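Local atomic coordinates of titin (Homo sapiens, PDB entry 6H4L), a protein that runs through the muscle sarcomere as a giant filament, this immunoglobulin-like domain, M4, being part of its M-band segment. Residues A[4-9]-A[33-38]; A[13-18]-A[28-33]. One frame throughout, in Å; residues are numbered along the deposited sequence.

Contact 1: residues A[4-9]-A[33-38]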
loop_
_atom_site.group_PDB
_atom_site.type_symbol
_atom_site.label_atom_id
_atom_site.label_comp_id
_atom_site.label_asym_id
_atom_site.label_seq_id
_atom_site.Cartn_x
_atom_site.Cartn_y
_atom_site.Cartn_z
ATOM N N THR A 4 -25.932 -7.378 -0.947
ATOM C CA THR A 4 -24.965 -6.307 -0.730
ATOM C C THR A 4 -24.844 -5.437 -1.977
ATOM O O THR A 4 -24.352 -5.889 -3.008
ATOM C CB THR A 4 -23.567 -6.872 -0.370
ATOM O OG1 THR A 4 -23.661 -7.669 0.818
ATOM C CG2 THR A 4 -22.571 -5.747 -0.144
ATOM N N LEU A 5 -25.302 -4.191 -1.882
ATOM C CA LEU A 5 -25.196 -3.257 -2.993
ATOM C C LEU A 5 -23.740 -2.854 -3.230
ATOM O O LEU A 5 -22.905 -2.915 -2.315
ATOM C CB LEU A 5 -26.030 -2.008 -2.718
ATOM C CG LEU A 5 -27.536 -2.232 -2.546
ATOM C CD1 LEU A 5 -28.212 -0.972 -2.032
ATOM C CD2 LEU A 5 -28.155 -2.674 -3.861
ATOM N N ASP A 6 -23.433 -2.437 -4.455
ATOM C CA ASP A 6 -22.112 -1.873 -4.728
ATOM C C ASP A 6 -21.841 -0.713 -3.780
ATOM O O ASP A 6 -22.755 0.017 -3.402
ATOM C CB ASP A 6 -22.005 -1.371 -6.169
ATOM C CG ASP A 6 -21.950 -2.491 -7.179
ATOM O OD1 ASP A 6 -21.788 -3.660 -6.770
ATOM O OD2 ASP A 6 -22.059 -2.191 -8.389
ATOM N N HIS A 7 -20.581 -0.529 -3.405
ATOM C CA HIS A 7 -20.236 0.543 -2.485
ATOM C C HIS A 7 -18.788 0.985 -2.658
ATOM O O HIS A 7 -17.950 0.224 -3.130
ATOM C CB HIS A 7 -20.475 0.106 -1.033
ATOM C CG HIS A 7 -19.613 -1.036 -0.586
ATOM N ND1 HIS A 7 -18.303 -0.865 -0.191
ATOM C CD2 HIS A 7 -19.867 -2.363 -0.487
ATOM C CE1 HIS A 7 -17.793 -2.038 0.147
ATOM N NE2 HIS A 7 -18.720 -2.963 -0.024
ATOM N N ALA A 8 -18.523 2.228 -2.273
ATOM C CA ALA A 8 -17.186 2.800 -2.342
ATOM C C ALA A 8 -16.213 2.029 -1.451
ATOM O O ALA A 8 -16.589 1.483 -0.410
ATOM C CB ALA A 8 -17.221 4.256 -1.931
ATOM N N PRO A 9 -14.943 2.011 -1.847
ATOM C CA PRO A 9 -13.973 1.318 -1.004
ATOM C C PRO A 9 -13.923 1.928 0.398
ATOM O O PRO A 9 -14.015 3.154 0.548
ATOM C CB PRO A 9 -12.650 1.588 -1.729
ATOM C CG PRO A 9 -13.040 1.821 -3.162
ATOM C CD PRO A 9 -14.336 2.581 -3.066
ATOM N N GLN A 33 -12.520 -2.965 1.931
ATOM C CA GLN A 33 -13.778 -3.578 1.549
ATOM C C GLN A 33 -14.302 -2.767 0.378
ATOM O O GLN A 33 -14.456 -1.550 0.484
ATOM C CB GLN A 33 -14.772 -3.514 2.707
ATOM C CG GLN A 33 -14.334 -4.329 3.932
ATOM C CD GLN A 33 -15.299 -4.199 5.106
ATOM O OE1 GLN A 33 -16.113 -3.272 5.165
ATOM N NE2 GLN A 33 -15.203 -5.135 6.057
ATOM N N SER A 34 -14.523 -3.426 -0.749
ATOM C CA SER A 34 -14.881 -2.709 -1.977
ATOM C C SER A 34 -15.728 -3.600 -2.869
ATOM O O SER A 34 -15.416 -4.768 -3.050
ATOM C CB SER A 34 -13.593 -2.288 -2.718
ATOM O OG SER A 34 -13.861 -1.561 -3.898
ATOM N N LYS A 35 -16.825 -3.064 -3.398
ATOM C CA LYS A 35 -17.632 -3.806 -4.362
ATOM C C LYS A 35 -18.174 -2.847 -5.420
ATOM O O LYS A 35 -18.944 -1.959 -5.106
ATOM C CB LYS A 35 -18.799 -4.517 -3.660
ATOM C CG LYS A 35 -19.607 -5.394 -4.588
ATOM C CD LYS A 35 -20.835 -5.972 -3.881
ATOM C CE LYS A 35 -21.647 -6.832 -4.831
ATOM N NZ LYS A 35 -22.788 -7.497 -4.132
ATOM N N PRO A 36 -17.766 -3.015 -6.690
ATOM C CA PRO A 36 -16.823 -4.020 -7.184
ATOM C C PRO A 36 -15.405 -3.832 -6.655
ATOM O O PRO A 36 -15.087 -2.822 -6.022
ATOM C CB PRO A 36 -16.829 -3.799 -8.702
ATOM C CG PRO A 36 -17.343 -2.427 -8.902
ATOM C CD PRO A 36 -18.290 -2.167 -7.775
ATOM N N THR A 37 -14.565 -4.827 -6.901
ATOM C CA THR A 37 -13.199 -4.814 -6.405
ATOM C C THR A 37 -12.445 -3.575 -6.869
ATOM O O THR A 37 -12.550 -3.162 -8.023
ATOM C CB THR A 37 -12.451 -6.073 -6.828
ATOM O OG1 THR A 37 -12.685 -6.324 -8.221
ATOM C CG2 THR A 37 -12.948 -7.255 -6.024
ATOM N N ALA A 38 -11.688 -3.002 -5.941
ATOM C CA ALA A 38 -10.985 -1.746 -6.137
ATOM C C ALA A 38 -9.798 -1.910 -7.065
ATOM O O ALA A 38 -9.118 -2.936 -7.051
ATOM C CB ALA A 38 -10.499 -1.210 -4.793
#
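His-7 pairs with Lys-35 where the first strand of an immunoglobulin I-set domain (7-11) joins the end of strand 26-35 as its antiparallel edge neighbour. His-7 N donates to Lys-35 O (2.8 Å), and the return bond from Lys-35 N to His-7 O is weak at 3.5 Å; His-7 O also accepts from Asn-85 ND2. The tight part lies inward: Pro-9 CA presses its C-H on Gln-33 O at 3.3 Å, and Pro-9 CG rests on Ser-34 OG at 3.6 Å, with Cys-83 and Asn-85 of strand 77-85 beneath. The His-7 ring sits with one face, toward its rim, over Lys-35 N and its CE1 edge turned to Gln-33 O, because chi1 (64°) places CG between the backbone N and the carbonyl carbon. ND1 donates nearly straight to Ala-8 O, which lies in the ring plane although the donor stands above the carbonyl's own plane; this helps fix the ring's rotation. Outward, toward the N-terminus, the contact loosens on the solvent side, where Thr-4 is exposed and Lys-35 does most of the touching. Lys-35 stretches extended along residues 4-6, its CG crossing Asp-6 at about a right angle, 3.5 Å from OD1, and NZ makes a short bond of 2.5 Å to Thr-4 O, in the carbonyl plane. Asp-6 forms no salt bridge with it: OD1 stays 4.8 Å from NZ, while OD2 bonds Tyr-86 OH. Beyond the strand a cis peptide leads into Pro-36, whose CD lies 3.7 Å from Asp-6 CG. Ser-34 OG reaches round this turn to donate to Pro-36 O.

Contact 2: residues A[13-18]-A[28-33]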
loop_
_atom_site.group_PDB
_atom_site.type_symbol
_atom_site.label_atom_id
_atom_site.label_comp_id
_atom_site.label_asym_id
_atom_site.label_seq_id
_atom_site.Cartn_x
_atom_site.Cartn_y
_atom_site.Cartn_z
ATOM N N LEU A 13 -8.524 -1.835 7.930
ATOM C CA LEU A 13 -7.271 -2.022 8.658
ATOM C C LEU A 13 -6.238 -1.155 7.966
ATOM O O LEU A 13 -5.998 -1.309 6.762
ATOM C CB LEU A 13 -6.788 -3.476 8.621
ATOM C CG LEU A 13 -5.370 -3.625 9.196
ATOM C CD1 LEU A 13 -5.402 -3.448 10.706
ATOM C CD2 LEU A 13 -4.745 -4.951 8.810
ATOM N N ARG A 14 -5.649 -0.235 8.718
ATOM C CA ARG A 14 -4.753 0.739 8.113
ATOM C C ARG A 14 -3.293 0.333 8.261
ATOM O O ARG A 14 -2.930 -0.397 9.181
ATOM C CB ARG A 14 -4.990 2.123 8.719
ATOM C CG ARG A 14 -6.394 2.663 8.408
ATOM C CD ARG A 14 -6.484 4.185 8.451
ATOM N NE ARG A 14 -7.760 4.654 7.902
ATOM C CZ ARG A 14 -7.922 5.135 6.670
ATOM N NH1 ARG A 14 -6.885 5.236 5.850
ATOM N NH2 ARG A 14 -9.122 5.531 6.260
ATOM N N MET A 15 -2.466 0.813 7.335
ATOM C CA MET A 15 -1.029 0.577 7.405
ATOM C C MET A 15 -0.394 1.125 8.673
ATOM O O MET A 15 -0.874 2.098 9.258
ATOM C CB MET A 15 -0.341 1.201 6.200
ATOM C CG MET A 15 -0.542 0.432 4.912
ATOM S SD MET A 15 0.394 1.228 3.583
ATOM C CE MET A 15 -0.749 2.571 3.365
ATOM N N ARG A 16 0.706 0.495 9.070
ATOM C CA ARG A 16 1.448 0.871 10.266
ATOM C C ARG A 16 2.764 1.524 9.894
ATOM O O ARG A 16 3.571 0.935 9.184
ATOM C CB ARG A 16 1.778 -0.369 11.100
ATOM C CG ARG A 16 0.590 -1.008 11.799
ATOM C CD ARG A 16 0.733 -0.891 13.312
ATOM N NE ARG A 16 -0.312 -1.619 14.025
ATOM C CZ ARG A 16 -0.266 -2.922 14.287
ATOM N NH1 ARG A 16 0.775 -3.639 13.889
ATOM N NH2 ARG A 16 -1.258 -3.509 14.947
ATOM N N SER A 17 2.997 2.729 10.397
ATOM C CA SER A 17 4.303 3.348 10.236
ATOM C C SER A 17 5.316 2.517 11.011
ATOM O O SER A 17 5.068 2.127 12.150
ATOM C CB SER A 17 4.282 4.797 10.734
ATOM O OG SER A 17 3.382 5.587 9.963
ATOM N N HIS A 18 6.457 2.230 10.401
ATOM C CA HIS A 18 7.436 1.402 11.083
ATOM C C HIS A 18 8.871 1.603 10.618
ATOM O O HIS A 18 9.150 2.320 9.655
ATOM C CB HIS A 18 7.048 -0.085 11.013
ATOM C CG HIS A 18 7.059 -0.653 9.629
ATOM N ND1 HIS A 18 6.050 -0.416 8.718
ATOM C CD2 HIS A 18 7.949 -1.459 9.000
ATOM C CE1 HIS A 18 6.321 -1.044 7.588
ATOM N NE2 HIS A 18 7.465 -1.686 7.733
ATOM N N PHE A 28 4.082 -3.359 3.915
ATOM C CA PHE A 28 2.927 -2.622 4.421
ATOM C C PHE A 28 1.696 -3.431 4.053
ATOM O O PHE A 28 1.611 -3.979 2.961
ATOM C CB PHE A 28 2.830 -1.240 3.781
ATOM C CG PHE A 28 3.862 -0.248 4.287
ATOM C CD1 PHE A 28 3.657 0.430 5.477
ATOM C CD2 PHE A 28 5.006 0.020 3.558
ATOM C CE1 PHE A 28 4.584 1.349 5.943
ATOM C CE2 PHE A 28 5.950 0.938 4.024
ATOM C CZ PHE A 28 5.733 1.600 5.216
ATOM N N ILE A 29 0.733 -3.494 4.955
ATOM C CA ILE A 29 -0.470 -4.290 4.702
ATOM C C ILE A 29 -1.681 -3.478 5.125
ATOM O O ILE A 29 -1.663 -2.838 6.168
ATOM C CB ILE A 29 -0.436 -5.620 5.480
ATOM C CG1 ILE A 29 0.762 -6.467 5.042
ATOM C CG2 ILE A 29 -1.721 -6.410 5.245
ATOM C CD1 ILE A 29 1.069 -7.640 5.970
ATOM N N LEU A 30 -2.724 -3.489 4.302
ATOM C CA LEU A 30 -3.989 -2.877 4.709
ATOM C C LEU A 30 -5.127 -3.744 4.216
ATOM O O LEU A 30 -4.928 -4.671 3.442
ATOM C CB LEU A 30 -4.128 -1.442 4.207
ATOM C CG LEU A 30 -4.234 -1.156 2.716
ATOM C CD1 LEU A 30 -4.916 0.174 2.464
ATOM C CD2 LEU A 30 -2.818 -1.107 2.111
ATOM N N ASN A 31 -6.331 -3.487 4.716
ATOM C CA ASN A 31 -7.477 -4.234 4.250
ATOM C C ASN A 31 -8.555 -3.280 3.774
ATOM O O ASN A 31 -8.884 -2.326 4.480
ATOM C CB ASN A 31 -8.058 -5.072 5.383
ATOM C CG ASN A 31 -9.131 -6.012 4.905
ATOM O OD1 ASN A 31 -8.853 -7.057 4.324
ATOM N ND2 ASN A 31 -10.376 -5.639 5.143
ATOM N N VAL A 32 -9.059 -3.526 2.569
ATOM C CA VAL A 32 -10.107 -2.677 1.986
ATOM C C VAL A 32 -11.332 -3.536 1.690
ATOM O O VAL A 32 -11.214 -4.693 1.270
ATOM C CB VAL A 32 -9.603 -1.963 0.700
ATOM C CG1 VAL A 32 -9.278 -2.979 -0.394
ATOM C CG2 VAL A 32 -10.609 -0.903 0.213
ATOM N N GLN A 33 -12.520 -2.965 1.931
ATOM C CA GLN A 33 -13.778 -3.578 1.549
ATOM C C GLN A 33 -14.302 -2.767 0.378
ATOM O O GLN A 33 -14.456 -1.550 0.484
ATOM C CB GLN A 33 -14.772 -3.514 2.707
ATOM C CG GLN A 33 -14.334 -4.329 3.932
ATOM C CD GLN A 33 -15.299 -4.199 5.106
ATOM O OE1 GLN A 33 -16.113 -3.272 5.165
ATOM N NE2 GLN A 33 -15.203 -5.135 6.057
HETATM O O HOH W 1 -1.211 -2.670 8.918
HETATM O O HOH W 2 1.388 -2.067 7.629
#
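Met-15 lays its sulfur beside the Phe-28 ring, a Met-aromatic contact in which SD is 4.6 Å from the ring centroid and oblique to it, and 3.5 Å from Phe-28 CB. Its CG leans on Leu-30 CD2 at 3.9 Å; chi1 (-75°) sets CG anti to the carbonyl carbon, with the sulfur carried on toward Phe-28. His-18 brings CE1 over a face of the same Phe-28 ring, 3.4 Å from Phe-28 CE1, with the two planes at 59°. The His-18 ring is held from two ends: ND1 donates almost straight (171°) to Arg-16 O, an acceptor lying in the ring plane, and NE2 bonds Thr-26 OG1. At one end the backbones meet directly: Asn-31 N donates to Leu-13 O (3.0 Å) and the two CB atoms touch. Farther along they part and water fills in: one molecule donates to both Arg-14 O and Ile-29 O, another accepts from Arg-16 N and Ile-29 N. In the next shell, Asp-92 accepts from Met-15 N through OD2 and forms a salt bridge through OD1 with Arg-14 NH1, which also bonds Ser-91 O. This crossing from strand 7-11 to strand 18-20 passes the first strand of an I-set domain from one sheet to the other. Met-15 and Leu-30 reach Trp-42 of strand 39-44, Phe-28 meets Tyr-79 and Ala-94 of strands 77-85 and 88-98, and strand 26-35 is flanked beyond by strand 63-68.

Overall arrangement
Both contacts lean on strand 26-35 and share Gln-33, with centres 18 Å apart; they touch directly where Pro-9 CB packs on Val-32 CG2. Contact 2 falls between the two segments of contact 1 along the chain: 4-9, then 13-18, then 28-33 leading into 33-38. Contact 1 is a surface pairing at the N-terminal end of the domain, where strand 7-11 edges the four-stranded sheet, whereas contact 2 is partly buried, near the centre of the chain. Together they follow the N-terminal chain antiparallel along one strand as it leaves that sheet for the other, where strand 18-20 pairs with strand 88-98, tying the two sheets of the sandwich together.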